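Local coordinates for protein GDP-L-fucose synthase (Campylobacter jejuni subsp. jejuni serotype O:2, PDB 7M13) that synthesises GDP-D-glycero-L-gluco-heptose for the capsular polysaccharide as an NADPH-dependent enzyme of the epimerase/dehydratase family, at residues N121-E126 with M315-D320. Sequence-based numbering, arbitrary orientation.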
loop_
_atom_site.group_PDB
_atom_site.type_symbol
_atom_site.label_atom_id
_atom_site.label_comp_id
_atom_site.label_asym_id
_atom_site.label_seq_id
_atom_site.Cartn_x
_atom_site.Cartn_y
_atom_site.Cartn_z
ATOM N N ASN B 121 -0.781 -22.400 7.389
ATOM C CA ASN B 121 0.432 -22.959 6.756
ATOM C C ASN B 121 0.070 -24.257 6.058
ATOM O O ASN B 121 -0.747 -25.042 6.569
ATOM C CB ASN B 121 1.515 -23.227 7.786
ATOM C CG ASN B 121 2.078 -21.971 8.393
ATOM O OD1 ASN B 121 2.527 -21.090 7.670
ATOM N ND2 ASN B 121 2.092 -21.910 9.716
ATOM N N PRO B 122 0.705 -24.565 4.916
ATOM C CA PRO B 122 1.663 -23.673 4.266
ATOM C C PRO B 122 0.931 -22.541 3.543
ATOM O O PRO B 122 -0.158 -22.717 3.025
ATOM C CB PRO B 122 2.409 -24.605 3.319
ATOM C CG PRO B 122 1.341 -25.623 2.927
ATOM C CD PRO B 122 0.555 -25.842 4.196
ATOM N N LEU B 123 1.582 -21.374 3.482
ATOM C CA LEU B 123 0.948 -20.146 2.950
ATOM C C LEU B 123 0.893 -20.177 1.434
ATOM O O LEU B 123 1.958 -20.291 0.777
ATOM C CB LEU B 123 1.769 -18.940 3.405
ATOM C CG LEU B 123 1.845 -18.741 4.904
ATOM C CD1 LEU B 123 3.005 -17.822 5.254
ATOM C CD2 LEU B 123 0.515 -18.194 5.413
ATOM N N LYS B 124 -0.302 -20.088 0.864
ATOM C CA LYS B 124 -0.525 -19.961 -0.579
ATOM C C LYS B 124 -0.467 -18.486 -0.951
ATOM O O LYS B 124 -0.870 -17.636 -0.157
ATOM C CB LYS B 124 -1.879 -20.564 -0.910
ATOM C CG LYS B 124 -1.998 -22.061 -0.665
ATOM C CD LYS B 124 -3.314 -22.623 -1.198
ATOM C CE LYS B 124 -3.477 -22.580 -2.696
ATOM N NZ LYS B 124 -4.784 -23.134 -3.130
ATOM N N GLU B 125 -0.148 -18.234 -2.201
ATOM C CA GLU B 125 -0.089 -16.839 -2.724
ATOM C C GLU B 125 -1.454 -16.180 -2.507
ATOM O O GLU B 125 -1.507 -14.957 -2.260
ATOM C CB GLU B 125 0.384 -16.901 -4.160
ATOM C CG GLU B 125 1.856 -17.241 -4.290
ATOM C CD GLU B 125 2.222 -18.717 -4.430
ATOM O OE1 GLU B 125 1.307 -19.594 -4.234
ATOM O OE2 GLU B 125 3.402 -19.028 -4.764
ATOM N N GLU B 126 -2.533 -16.932 -2.662
ATOM C CA GLU B 126 -3.909 -16.430 -2.616
ATOM C C GLU B 126 -4.298 -16.015 -1.212
ATOM O O GLU B 126 -5.407 -15.471 -1.085
ATOM C CB GLU B 126 -4.892 -17.496 -3.108
ATOM C CG GLU B 126 -4.761 -17.821 -4.580
ATOM C CD GLU B 126 -3.777 -18.936 -4.931
ATOM O OE1 GLU B 126 -3.847 -19.385 -6.106
ATOM O OE2 GLU B 126 -2.940 -19.357 -4.063
ATOM N N MET B 315 5.129 -17.102 15.550
ATOM C CA MET B 315 4.145 -18.037 14.927
ATOM C C MET B 315 4.823 -18.784 13.775
ATOM O O MET B 315 5.718 -18.207 13.144
ATOM C CB MET B 315 2.903 -17.311 14.405
ATOM C CG MET B 315 1.814 -17.172 15.456
ATOM S SD MET B 315 0.351 -16.322 14.812
ATOM C CE MET B 315 -0.639 -17.721 14.289
ATOM N N ASP B 316 4.466 -20.053 13.586
ATOM C CA ASP B 316 5.034 -20.898 12.512
ATOM C C ASP B 316 4.719 -20.194 11.183
ATOM O O ASP B 316 3.609 -19.657 11.058
ATOM C CB ASP B 316 4.462 -22.313 12.575
ATOM C CG ASP B 316 4.824 -23.136 13.809
ATOM O OD1 ASP B 316 5.561 -22.627 14.699
ATOM O OD2 ASP B 316 4.389 -24.305 13.846
ATOM N N ARG B 317 5.668 -20.137 10.248
ATOM C CA ARG B 317 5.449 -19.592 8.887
ATOM C C ARG B 317 6.176 -20.496 7.916
ATOM O O ARG B 317 7.389 -20.681 8.075
ATOM C CB ARG B 317 5.984 -18.166 8.671
ATOM C CG ARG B 317 5.461 -17.158 9.671
ATOM C CD ARG B 317 3.978 -16.995 9.407
ATOM N NE ARG B 317 3.736 -15.801 8.637
ATOM C CZ ARG B 317 2.527 -15.331 8.370
ATOM N NH1 ARG B 317 2.420 -14.173 7.750
ATOM N NH2 ARG B 317 1.451 -16.013 8.716
ATOM N N LEU B 318 5.472 -21.002 6.914
ATOM C CA LEU B 318 6.068 -21.874 5.892
ATOM C C LEU B 318 5.351 -21.567 4.595
ATOM O O LEU B 318 4.104 -21.676 4.593
ATOM C CB LEU B 318 5.821 -23.338 6.303
ATOM C CG LEU B 318 6.138 -24.389 5.248
ATOM C CD1 LEU B 318 7.594 -24.338 4.856
ATOM C CD2 LEU B 318 5.756 -25.772 5.752
ATOM N N MET B 319 6.102 -21.281 3.542
ATOM C CA MET B 319 5.503 -21.063 2.202
ATOM C C MET B 319 5.027 -22.374 1.583
ATOM O O MET B 319 5.756 -23.365 1.616
ATOM C CB MET B 319 6.495 -20.429 1.235
ATOM C CG MET B 319 6.937 -19.021 1.569
ATOM S SD MET B 319 5.578 -17.942 2.013
ATOM C CE MET B 319 6.485 -16.395 1.985
ATOM N N ASP B 320 3.900 -22.341 0.892
ATOM C CA ASP B 320 3.520 -23.353 -0.114
ATOM C C ASP B 320 4.259 -22.973 -1.396
ATOM O O ASP B 320 3.983 -21.865 -1.898
ATOM C CB ASP B 320 2.006 -23.367 -0.291
ATOM C CG ASP B 320 1.522 -24.514 -1.158
ATOM O OD1 ASP B 320 2.278 -24.937 -2.047
ATOM O OD2 ASP B 320 0.420 -25.012 -0.916
HETATM O O HOH W 1 1.055 -18.831 9.008
HETATM O O HOH W 2 2.355 -22.110 -4.180
#
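Leu-123 and Met-319 form a single parallel beta bridge: Leu-123 N donates to Leu-318 O at 2.8 Å, and Asp-320 N donates to Leu-123 O at the same 2.8 Å. The bridge ties the loop that follows strand 105-111 of the NADP-binding Rossmann fold to a late loop just ahead of helix 322-326. Upstream of it, the side-chain amide of Asn-121 extends the pairing. With CG beside the backbone N (chi1 -68°), the amide receives Leu-318 N at OD1, the donor lying well above the carbonyl plane. Its ND2 gives a nearly straight bond to Asp-316 O (3.0 Å, 169° at the hydrogen), with the acceptor almost in the amide plane. The Asn-Pro peptide is cis, and Pro-122 rests CB against CG of Leu-318, while its CA makes a CH...O contact with Leu-318 O.

Leu-123 CD1 sits over the centre of one face of the Arg-317 guanidinium, 3.9 Å above its plane, and also meets Met-319 SD. Bends at chi2 and chi3 bring the guanidinium across the leucine methyl, where NH1 bonds to the carbonyls of Gly-112 and Tyr-115 and NH2 to that of Pro-116; these hydrogen bonds hold the orientation of the group, and the CD1 methyl packs on one of its faces. A water that accepts from Arg-317 NH2 (2.9 Å to its oxygen) also lies within hydrogen-bonding distance of Asn-121 OD1. Met-319 packs on Val-166 and Asn-168 of strand 162-171, and its side chain comes to about 7 Å from the bound NADP. At the far end a second water joins Glu-125 OE1 to Asp-320 O, 2.8 Å from the latter, while Glu-125 OE2 accepts from Asn-278 N.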